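Local coordinates for glucose-binding protein (Thermus thermophilus HB27, PDB 2B3F) that binds glucose or galactose as a periplasmic binding protein, and probably delivers the sugar to a binding-protein-dependent transport system, at residues N122-L127 / A236-M241; L194-P199 / A379-A384; E91-A96 / A316-S321; Y126-L131 / D260-P265. One frame throughout, in Å; residues are numbered along the deposited sequence.

Interaction 1 (N122-L127 / A236-M241). Unlike the reference sequence in segment 236-241: Ile240 (reference Val).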
# COMPACT_ATOMS: atom_id res chain seq x y z
N ASN A 122 3.79 -0.63 6.99
CA ASN A 122 4.08 -0.25 8.37
C ASN A 122 5.46 0.39 8.55
O ASN A 122 6.36 -0.21 9.19
CB ASN A 122 3.88 -1.44 9.32
CG ASN A 122 4.82 -2.64 9.01
OD1 ASN A 122 5.05 -2.99 7.85
ND2 ASN A 122 5.35 -3.25 10.06
N VAL A 123 5.63 1.60 7.99
CA VAL A 123 6.86 2.35 8.16
C VAL A 123 6.58 3.70 8.80
O VAL A 123 5.62 4.40 8.43
CB VAL A 123 7.64 2.55 6.83
CG1 VAL A 123 9.01 3.15 7.10
CG2 VAL A 123 7.75 1.20 6.07
N MET A 124 7.45 4.06 9.74
CA MET A 124 7.41 5.35 10.40
C MET A 124 8.60 6.16 9.90
O MET A 124 9.76 5.70 9.98
CB MET A 124 7.50 5.19 11.94
CG MET A 124 7.51 6.52 12.71
SD MET A 124 7.61 6.25 14.50
CE MET A 124 9.20 5.44 14.69
N TRP A 125 8.31 7.35 9.38
CA TRP A 125 9.29 8.27 8.80
C TRP A 125 9.55 9.44 9.76
O TRP A 125 8.63 9.93 10.40
CB TRP A 125 8.80 8.82 7.46
CG TRP A 125 8.30 7.73 6.58
CD1 TRP A 125 7.01 7.31 6.45
CD2 TRP A 125 9.09 6.88 5.74
NE1 TRP A 125 6.94 6.25 5.58
CE2 TRP A 125 8.20 5.97 5.12
CE3 TRP A 125 10.46 6.79 5.44
CZ2 TRP A 125 8.63 4.98 4.25
CZ3 TRP A 125 10.88 5.82 4.57
CH2 TRP A 125 9.97 4.93 3.98
N TYR A 126 10.80 9.86 9.83
CA TYR A 126 11.20 10.97 10.68
C TYR A 126 12.50 11.54 10.14
O TYR A 126 13.11 10.96 9.23
CB TYR A 126 11.37 10.49 12.12
CG TYR A 126 12.42 9.41 12.31
CD1 TYR A 126 13.75 9.73 12.55
CD2 TYR A 126 12.08 8.05 12.24
CE1 TYR A 126 14.71 8.74 12.72
CE2 TYR A 126 13.03 7.06 12.41
CZ TYR A 126 14.35 7.41 12.65
OH TYR A 126 15.30 6.42 12.82
N LEU A 127 12.93 12.67 10.70
CA LEU A 127 14.15 13.35 10.28
C LEU A 127 15.12 13.23 11.44
O LEU A 127 14.85 13.80 12.50
CB LEU A 127 13.86 14.82 10.02
CG LEU A 127 13.64 15.29 8.58
CD1 LEU A 127 12.70 14.37 7.81
CD2 LEU A 127 13.16 16.73 8.56
N ALA A 236 5.88 18.33 12.07
CA ALA A 236 5.56 17.07 12.72
C ALA A 236 6.87 16.33 12.91
O ALA A 236 7.83 16.64 12.23
CB ALA A 236 4.61 16.27 11.83
N ALA A 237 6.89 15.37 13.83
CA ALA A 237 8.07 14.54 14.08
C ALA A 237 8.02 13.20 13.31
O ALA A 237 9.06 12.67 12.90
CB ALA A 237 8.19 14.27 15.58
N PHE A 238 6.80 12.68 13.14
CA PHE A 238 6.59 11.34 12.61
C PHE A 238 5.45 11.30 11.60
O PHE A 238 4.53 12.11 11.64
CB PHE A 238 6.25 10.38 13.74
CG PHE A 238 7.16 10.48 14.94
CD1 PHE A 238 8.49 10.10 14.85
CD2 PHE A 238 6.67 10.95 16.16
CE1 PHE A 238 9.33 10.19 15.96
CE2 PHE A 238 7.51 11.05 17.26
CZ PHE A 238 8.83 10.67 17.17
N ASN A 239 5.52 10.30 10.71
CA ASN A 239 4.39 9.98 9.82
C ASN A 239 4.39 8.47 9.61
O ASN A 239 5.44 7.89 9.43
CB ASN A 239 4.53 10.70 8.49
CG ASN A 239 3.33 10.51 7.58
OD1 ASN A 239 2.16 10.74 7.99
ND2 ASN A 239 3.59 10.14 6.33
N ILE A 240 3.21 7.85 9.66
CA ILE A 240 3.09 6.39 9.39
C ILE A 240 2.55 6.26 7.97
O ILE A 240 1.42 6.64 7.70
CB ILE A 240 2.13 5.69 10.38
CG1 ILE A 240 2.58 5.89 11.85
CG2 ILE A 240 2.01 4.20 10.05
CD1 ILE A 240 3.98 5.45 12.18
N MET A 241 3.34 5.72 7.04
CA MET A 241 2.90 5.66 5.65
C MET A 241 3.72 4.61 4.89
O MET A 241 4.86 4.30 5.27
CB MET A 241 3.07 7.05 5.02
CG MET A 241 2.61 7.23 3.59
SD MET A 241 0.96 6.58 3.28
CE MET A 241 -0.07 7.37 4.52
O HOH W 1 11.34 14.14 12.63

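Interaction 2 (L194-P199 / A379-A384)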
# COMPACT_ATOMS: atom_id res chain seq x y z
N LEU A 194 -11.10 -14.30 14.42
CA LEU A 194 -11.18 -13.29 15.47
C LEU A 194 -12.19 -12.24 15.03
O LEU A 194 -12.07 -11.68 13.94
CB LEU A 194 -9.82 -12.65 15.72
CG LEU A 194 -9.75 -11.58 16.82
CD1 LEU A 194 -9.89 -12.16 18.21
CD2 LEU A 194 -8.44 -10.86 16.70
N LYS A 195 -13.17 -12.00 15.89
CA LYS A 195 -14.17 -10.98 15.64
C LYS A 195 -13.61 -9.59 15.97
O LYS A 195 -12.77 -9.44 16.86
CB LYS A 195 -15.44 -11.24 16.46
CG LYS A 195 -16.22 -12.48 16.01
CD LYS A 195 -17.64 -12.54 16.59
CE LYS A 195 -18.59 -11.50 15.94
NZ LYS A 195 -20.07 -11.60 16.23
N PHE A 196 -14.08 -8.59 15.22
CA PHE A 196 -13.72 -7.19 15.46
C PHE A 196 -14.21 -6.71 16.83
O PHE A 196 -13.66 -5.78 17.39
CB PHE A 196 -14.27 -6.29 14.35
CG PHE A 196 -13.59 -6.49 13.03
CD1 PHE A 196 -12.46 -5.75 12.71
CD2 PHE A 196 -14.04 -7.43 12.13
CE1 PHE A 196 -11.82 -5.94 11.49
CE2 PHE A 196 -13.39 -7.64 10.92
CZ PHE A 196 -12.29 -6.89 10.61
N THR A 197 -15.24 -7.36 17.34
CA THR A 197 -15.81 -7.05 18.64
C THR A 197 -15.11 -7.79 19.80
O THR A 197 -15.46 -7.57 20.95
CB THR A 197 -17.30 -7.41 18.68
OG1 THR A 197 -17.47 -8.76 18.21
CG2 THR A 197 -18.10 -6.47 17.81
N ASP A 198 -14.14 -8.64 19.50
CA ASP A 198 -13.32 -9.24 20.55
C ASP A 198 -12.57 -8.13 21.29
O ASP A 198 -12.03 -7.21 20.66
CB ASP A 198 -12.30 -10.22 19.98
CG ASP A 198 -11.60 -11.02 21.07
OD1 ASP A 198 -10.62 -10.53 21.67
OD2 ASP A 198 -12.06 -12.15 21.31
N PRO A 199 -12.51 -8.22 22.64
CA PRO A 199 -11.74 -7.23 23.41
C PRO A 199 -10.34 -6.93 22.87
O PRO A 199 -9.91 -5.78 22.91
CB PRO A 199 -11.71 -7.85 24.82
CG PRO A 199 -13.03 -8.53 24.90
CD PRO A 199 -13.21 -9.16 23.53
N ALA A 379 -19.16 -1.60 14.39
CA ALA A 379 -19.38 -1.22 12.98
C ALA A 379 -18.58 -2.11 12.02
O ALA A 379 -19.11 -2.58 11.03
CB ALA A 379 -19.05 0.23 12.75
N ALA A 380 -17.31 -2.34 12.34
CA ALA A 380 -16.48 -3.19 11.48
C ALA A 380 -17.03 -4.59 11.46
O ALA A 380 -17.04 -5.24 10.41
CB ALA A 380 -15.04 -3.19 11.96
N GLN A 381 -17.51 -5.07 12.61
CA GLN A 381 -18.12 -6.41 12.65
C GLN A 381 -19.41 -6.50 11.81
O GLN A 381 -19.65 -7.48 11.12
CB GLN A 381 -18.41 -6.86 14.08
CG GLN A 381 -18.78 -8.36 14.19
CD GLN A 381 -17.65 -9.25 13.69
OE1 GLN A 381 -16.51 -9.11 14.12
NE2 GLN A 381 -17.97 -10.15 12.77
N ALA A 382 -20.23 -5.45 11.84
CA ALA A 382 -21.46 -5.45 11.07
C ALA A 382 -21.14 -5.55 9.56
O ALA A 382 -21.77 -6.31 8.81
CB ALA A 382 -22.28 -4.20 11.39
N ILE A 383 -20.16 -4.78 9.10
CA ILE A 383 -19.75 -4.85 7.70
C ILE A 383 -19.23 -6.25 7.37
O ILE A 383 -19.58 -6.83 6.35
CB ILE A 383 -18.67 -3.82 7.38
CG1 ILE A 383 -19.18 -2.41 7.68
CG2 ILE A 383 -18.19 -3.95 5.92
CD1 ILE A 383 -20.44 -2.05 7.02
N ALA A 384 -18.38 -6.80 8.25
CA ALA A 384 -17.83 -8.14 8.04
C ALA A 384 -18.97 -9.15 7.87
O ALA A 384 -18.96 -9.99 6.95
CB ALA A 384 -16.91 -8.52 9.20

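Interaction 3 (E91-A96 / A316-S321)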
# COMPACT_ATOMS: atom_id res chain seq x y z
N GLU A 91 7.02 -17.44 -19.27
CA GLU A 91 8.01 -16.48 -18.76
C GLU A 91 8.85 -16.98 -17.58
O GLU A 91 9.74 -16.28 -17.13
CB GLU A 91 7.30 -15.17 -18.35
CG GLU A 91 6.58 -14.46 -19.49
CD GLU A 91 7.52 -13.88 -20.52
OE1 GLU A 91 8.52 -13.23 -20.12
OE2 GLU A 91 7.26 -14.08 -21.74
N GLY A 92 8.57 -18.19 -17.09
CA GLY A 92 9.30 -18.74 -15.96
C GLY A 92 8.96 -18.06 -14.63
O GLY A 92 9.76 -18.08 -13.69
N TRP A 93 7.77 -17.47 -14.55
CA TRP A 93 7.45 -16.65 -13.38
C TRP A 93 7.12 -17.43 -12.11
O TRP A 93 7.20 -16.88 -11.02
CB TRP A 93 6.30 -15.70 -13.69
CG TRP A 93 6.65 -14.55 -14.61
CD1 TRP A 93 7.88 -14.02 -14.82
CD2 TRP A 93 5.74 -13.78 -15.38
NE1 TRP A 93 7.79 -12.97 -15.71
CE2 TRP A 93 6.47 -12.81 -16.06
CE3 TRP A 93 4.35 -13.83 -15.57
CZ2 TRP A 93 5.87 -11.90 -16.92
CZ3 TRP A 93 3.77 -12.94 -16.43
CH2 TRP A 93 4.52 -11.97 -17.08
N LEU A 94 6.78 -18.71 -12.22
CA LEU A 94 6.49 -19.51 -11.03
C LEU A 94 7.72 -19.71 -10.14
O LEU A 94 7.60 -19.99 -8.95
CB LEU A 94 5.82 -20.85 -11.41
CG LEU A 94 4.41 -20.75 -12.00
CD1 LEU A 94 3.84 -22.12 -12.29
CD2 LEU A 94 3.49 -19.99 -11.05
N GLN A 95 8.91 -19.57 -10.72
CA GLN A 95 10.16 -19.63 -9.98
C GLN A 95 10.73 -18.26 -9.68
O GLN A 95 11.55 -18.11 -8.79
CB GLN A 95 11.22 -20.44 -10.77
CG GLN A 95 10.91 -21.95 -10.89
CD GLN A 95 9.81 -22.25 -11.87
OE1 GLN A 95 9.83 -21.77 -13.01
NE2 GLN A 95 8.85 -23.06 -11.45
N ALA A 96 10.28 -17.26 -10.45
CA ALA A 96 10.79 -15.90 -10.32
C ALA A 96 10.21 -15.11 -9.13
O ALA A 96 10.83 -14.18 -8.68
CB ALA A 96 10.52 -15.13 -11.60
N ALA A 316 11.47 -4.68 -5.73
CA ALA A 316 10.99 -5.57 -6.77
C ALA A 316 10.27 -6.77 -6.14
O ALA A 316 10.63 -7.22 -5.05
CB ALA A 316 12.16 -6.05 -7.63
N ALA A 317 9.29 -7.29 -6.86
CA ALA A 317 8.65 -8.57 -6.50
C ALA A 317 9.54 -9.76 -6.92
O ALA A 317 9.53 -10.80 -6.27
CB ALA A 317 7.30 -8.69 -7.15
N ARG A 318 10.29 -9.59 -8.00
CA ARG A 318 11.17 -10.68 -8.50
C ARG A 318 12.26 -11.00 -7.51
O ARG A 318 12.95 -10.11 -7.03
CB ARG A 318 11.81 -10.30 -9.83
CG ARG A 318 10.88 -10.39 -11.00
CD ARG A 318 11.64 -10.15 -12.27
NE ARG A 318 12.56 -11.27 -12.53
CZ ARG A 318 12.30 -12.29 -13.33
NH1 ARG A 318 11.18 -12.37 -14.03
NH2 ARG A 318 13.22 -13.23 -13.46
N LEU A 319 12.46 -12.31 -7.27
CA LEU A 319 13.51 -12.77 -6.37
C LEU A 319 14.94 -12.42 -6.85
O LEU A 319 15.84 -12.30 -6.03
CB LEU A 319 13.40 -14.29 -6.16
CG LEU A 319 12.18 -14.83 -5.42
CD1 LEU A 319 11.98 -16.33 -5.66
CD2 LEU A 319 12.29 -14.55 -3.96
N ASP A 320 15.13 -12.26 -8.17
CA ASP A 320 16.46 -12.03 -8.74
C ASP A 320 16.86 -10.56 -8.83
O ASP A 320 17.88 -10.21 -9.44
CB ASP A 320 16.64 -12.75 -10.10
CG ASP A 320 15.74 -12.22 -11.20
OD1 ASP A 320 14.93 -11.28 -10.97
OD2 ASP A 320 15.85 -12.76 -12.35
N SER A 321 16.06 -9.69 -8.21
CA SER A 321 16.34 -8.27 -8.18
C SER A 321 17.77 -7.94 -7.72
O SER A 321 18.28 -8.52 -6.77
CB SER A 321 15.32 -7.56 -7.27
OG SER A 321 15.53 -6.14 -7.28
O HOH W 2 11.07 -14.22 -16.23
O HOH W 3 13.32 -13.65 -10.06

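Interaction 4 (Y126-L131 / D260-P265)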
# COMPACT_ATOMS: atom_id res chain seq x y z
N TYR A 126 10.80 9.86 9.83
CA TYR A 126 11.20 10.97 10.68
C TYR A 126 12.50 11.54 10.14
O TYR A 126 13.11 10.96 9.23
CB TYR A 126 11.37 10.49 12.12
CG TYR A 126 12.42 9.41 12.31
CD1 TYR A 126 13.75 9.73 12.55
CD2 TYR A 126 12.08 8.05 12.24
CE1 TYR A 126 14.71 8.74 12.72
CE2 TYR A 126 13.03 7.06 12.41
CZ TYR A 126 14.35 7.41 12.65
OH TYR A 126 15.30 6.42 12.82
N LEU A 127 12.93 12.67 10.70
CA LEU A 127 14.15 13.35 10.28
C LEU A 127 15.12 13.23 11.44
O LEU A 127 14.85 13.80 12.50
CB LEU A 127 13.86 14.82 10.02
CG LEU A 127 13.64 15.29 8.58
CD1 LEU A 127 12.70 14.37 7.81
CD2 LEU A 127 13.16 16.73 8.56
N PRO A 128 16.21 12.47 11.28
CA PRO A 128 17.16 12.37 12.40
C PRO A 128 17.68 13.71 12.96
O PRO A 128 17.81 13.83 14.17
CB PRO A 128 18.30 11.53 11.82
CG PRO A 128 17.71 10.76 10.73
CD PRO A 128 16.62 11.63 10.14
N ALA A 129 17.93 14.72 12.12
CA ALA A 129 18.43 16.03 12.62
C ALA A 129 17.36 16.83 13.37
O ALA A 129 17.70 17.58 14.29
CB ALA A 129 18.97 16.88 11.46
N LYS A 130 16.10 16.71 12.96
CA LYS A 130 15.01 17.39 13.66
C LYS A 130 14.77 16.74 15.00
O LYS A 130 14.53 17.42 16.01
CB LYS A 130 13.71 17.40 12.84
CG LYS A 130 13.69 18.42 11.70
CD LYS A 130 13.24 19.81 12.16
CE LYS A 130 13.39 20.87 11.03
NZ LYS A 130 13.12 20.29 9.67
N LEU A 131 14.85 15.41 15.04
CA LEU A 131 14.65 14.70 16.30
C LEU A 131 15.73 15.11 17.30
O LEU A 131 15.45 15.25 18.48
CB LEU A 131 14.65 13.18 16.10
CG LEU A 131 13.44 12.51 15.42
CD1 LEU A 131 13.36 11.04 15.81
CD2 LEU A 131 12.10 13.20 15.75
N ASP A 260 19.09 12.80 5.56
CA ASP A 260 18.03 13.83 5.46
C ASP A 260 16.68 13.32 5.96
O ASP A 260 15.81 14.12 6.30
CB ASP A 260 17.86 14.33 4.03
CG ASP A 260 19.06 15.12 3.52
OD1 ASP A 260 19.79 15.70 4.35
OD2 ASP A 260 19.25 15.18 2.28
N PHE A 261 16.48 12.01 5.93
CA PHE A 261 15.32 11.36 6.55
C PHE A 261 15.71 9.96 6.93
O PHE A 261 16.71 9.43 6.43
CB PHE A 261 14.10 11.35 5.60
CG PHE A 261 14.23 10.42 4.41
CD1 PHE A 261 13.75 9.12 4.47
CD2 PHE A 261 14.80 10.86 3.22
CE1 PHE A 261 13.87 8.25 3.38
CE2 PHE A 261 14.91 10.01 2.11
CZ PHE A 261 14.44 8.69 2.21
N ALA A 262 14.92 9.35 7.81
CA ALA A 262 15.16 7.99 8.25
C ALA A 262 13.84 7.27 8.46
O ALA A 262 12.77 7.85 8.29
CB ALA A 262 16.00 7.99 9.52
N TRP A 263 13.93 5.99 8.83
CA TRP A 263 12.77 5.12 8.91
C TRP A 263 12.93 4.06 9.98
O TRP A 263 14.05 3.67 10.34
CB TRP A 263 12.52 4.44 7.56
CG TRP A 263 13.71 3.68 7.08
CD1 TRP A 263 13.98 2.37 7.30
CD2 TRP A 263 14.81 4.21 6.32
NE1 TRP A 263 15.19 2.03 6.71
CE2 TRP A 263 15.71 3.14 6.11
CE3 TRP A 263 15.10 5.46 5.78
CZ2 TRP A 263 16.90 3.31 5.38
CZ3 TRP A 263 16.28 5.63 5.06
CH2 TRP A 263 17.17 4.55 4.88
N ALA A 264 11.81 3.61 10.51
CA ALA A 264 11.74 2.44 11.37
C ALA A 264 10.41 1.75 11.14
O ALA A 264 9.48 2.38 10.61
CB ALA A 264 11.87 2.82 12.82
N PRO A 265 10.29 0.48 11.55
CA PRO A 265 8.97 -0.14 11.52
C PRO A 265 8.00 0.68 12.38
O PRO A 265 8.43 1.39 13.31
CB PRO A 265 9.21 -1.51 12.14
CG PRO A 265 10.64 -1.81 11.84
CD PRO A 265 11.31 -0.46 12.04

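Interaction 1 (N122-L127 / A236-M241)
Backbone hydrogen bonds pair Trp125 with Asn239 in antiparallel fashion: Trp125 N gives a nearly straight bond to Asn239 O (2.9 Å, 170° at the hydrogen), and Asn239 N returns a more bent one to Trp125 O. Met241 N extends the ladder to Val123 O at 3.0 Å. Toward Leu127 a water bridges Leu127 N and Ala237 O.

One side chain joins the polar network. The indole of Trp125 leans along the neighbouring strand, and its NE1 donates to Met241 O (2.9 Å), which lies near the ring plane although the donor stands 45° above the carbonyl plane. With CG beside the backbone N (chi1 -48°), the ring reaches back over the earlier part of its own strand, and CG1 of Val123 covers one of its faces.

Apolar contacts fill the other side of the sheet. Ile240 CD1 presses on Met124 CB at 3.5 Å and also meets its CG. Met124 runs beside Phe238, both pointing the same way; its SD makes an oblique Met-aromatic contact, 4.6 Å from the ring centroid. Phe238 CD1 also touches Tyr126 CB, while Ile240 packs on Leu172 of helix 166-190.

This is antiparallel pairing of the two inner strands in the smaller mixed sheet of a periplasmic binding protein, with the side chain of Met241 about 6 Å from the bound galactose.

Interaction 2 (L194-P199 / A379-A384)
A type I turn, Lys195 to Asp198, leads into helix 199-212 and meets the flank of the C-terminal helix 373-387 through Phe196 and Gln381. The backbone N of Phe196 donates to Gln381 OE1 at 2.7 Å; the donor lies almost on the extension of the amide carbonyl, but the bond is bent at the hydrogen (142°). Gln381 is able to reach the turn because its chain folds at chi2 (61°), which turns CD and OE1 toward Phe196 N. The same OE1 sits at the edge of the Phe196 ring, in its plane, 3.6 Å from CD2, and the amide is turned 49° from that ring.

Asp198 takes the N-cap position of helix 199-212, its OD1 accepting from Lys200 N, while Ala380 and Ala384, one helical turn apart, receive the phenyl group. Ala380 CB lies over a ring face, 4.1 Å from the centroid, in a CH-pi contact; Ala384 CB approaches CE2 obliquely. Trp190 meets this ring edge-to-face.

Around the glutamine, Lys195 crosses at about a right angle and brings CE to 3.3 Å from Gln381 CD, and Thr197 CG2 rests on Gln381 CB. With an alanine here, Phe196 N would probably lose its acceptor and a gap would open beneath the aliphatic chain of Lys195. Gln381 NE2 donates to Asp385 OD1, a second tie that fixes the rotation of the amide.

Interaction 3 (E91-A96 / A316-S321)
The guanidinium of Arg318 has Ala96 CB over one face, 3.5 Å above the plane and displaced toward the rim. Its edges are polar: Asp320 meets the NE side, and near NH1 lie a water and the indole edge of Trp93. Ring and guanidinium planes stand 72° apart, with NH1 3.8 Å from Trp93 CD1 and close to the indole plane, an edge approach rather than a cation-pi stack. Glu91 CB covers one face of the indole, offset toward the rim, and Phe88 meets that ring edge-to-face.

Arg318 grips Asp320 side-on. NE bonds to OD1 at 2.8 Å, on the syn side of the carboxylate, and NH2 bonds to OD2 from above the carboxylate plane (41° out of it). Together with the bend of the arginine chain at chi3 (69°), this pair of bonds fixes the rotation of the guanidinium against Ala96. NH1 has further acceptors: Gly300 O, and the water that passes a hydrogen bond on to Glu91 O.

Asp320 belongs to a type I turn, Arg318 to Ser321, in the loop between helices 302-312 and 328-339. The turn faces the short, weakly bonded helix 93-96, which follows a Schellman motif at Gly92, where phi is positive. Leu319 N donates to Ala96 O at 2.9 Å, almost straight, and a second water links the same oxygen to Asp320 N. Leu319 CD1 lies 3.6 Å from Gln95 O, and its CB and CG lean against Ala96 O.

Interaction 4 (Y126-L131 / D260-P265)
The Tyr126 ring lies over the backbone of the neighbouring strand, at Ala262 and Trp263. From CB, the chain turns so that CG sits between the backbone N and the carbonyl carbon (chi1 60°), which carries the ring across toward strand 262-265. CD2 passes near Ala262 O, which stands over a ring face. Along the opposite edge of the same face, CE1 meets Ala262 CB at 3.5 Å, while CE2 runs onto the backbone of the next residues, 3.8 Å from Trp263 N, and comes loosely to Ala264 CB. CZ still touches Ala262 CB, and the tip OH lies 3.7 Å from that methyl.

Beneath the ring, Tyr126 and Ala262 form an antiparallel hydrogen-bonded pair that sets strand 262-265 at the edge of the four-stranded sheet, beside strand 123-126. Ala262 N gives to Tyr126 O at 2.8 Å; Tyr126 N gives to Ala262 O at 3.2 Å. Were an alanine to stand in place of the tyrosine, the ring's cover over Ala262 CB and Trp263 N would be lost, which would probably open a gap there.

Past the strand, Leu127 takes the N-cap position of helix 128-133. Its CG lies 3.4 Å from Asp260 O, and CD1 meets Phe261 CB, the two side chains crossing at about a right angle. Pro128 CG presses tightly on Ala262 CB, also at 3.5 Å, so this methyl is touched by both the proline and the tyrosine ring.

In the fold
Interactions 1 and 4 are two sides of one strand: 123-126 pairs with 238-240 in interaction 1 and with 262-265 in interaction 4, their centres 8 Å apart. They share Tyr126 and Leu127, and the Trp125 ring packs on Trp263 CB. Interaction 1 comes closest to the sugar, the Met241 side chain lying about 6 Å from the bound galactose. Interaction 3 is farther off, with the Ala317 side chain about 12 Å from the ligand and about 9 Å from that of Asp278, which binds galactose. Interaction 2 lies away from the pocket; its centre is 28 Å from that of interaction 1 and 37 Å from that of interaction 3.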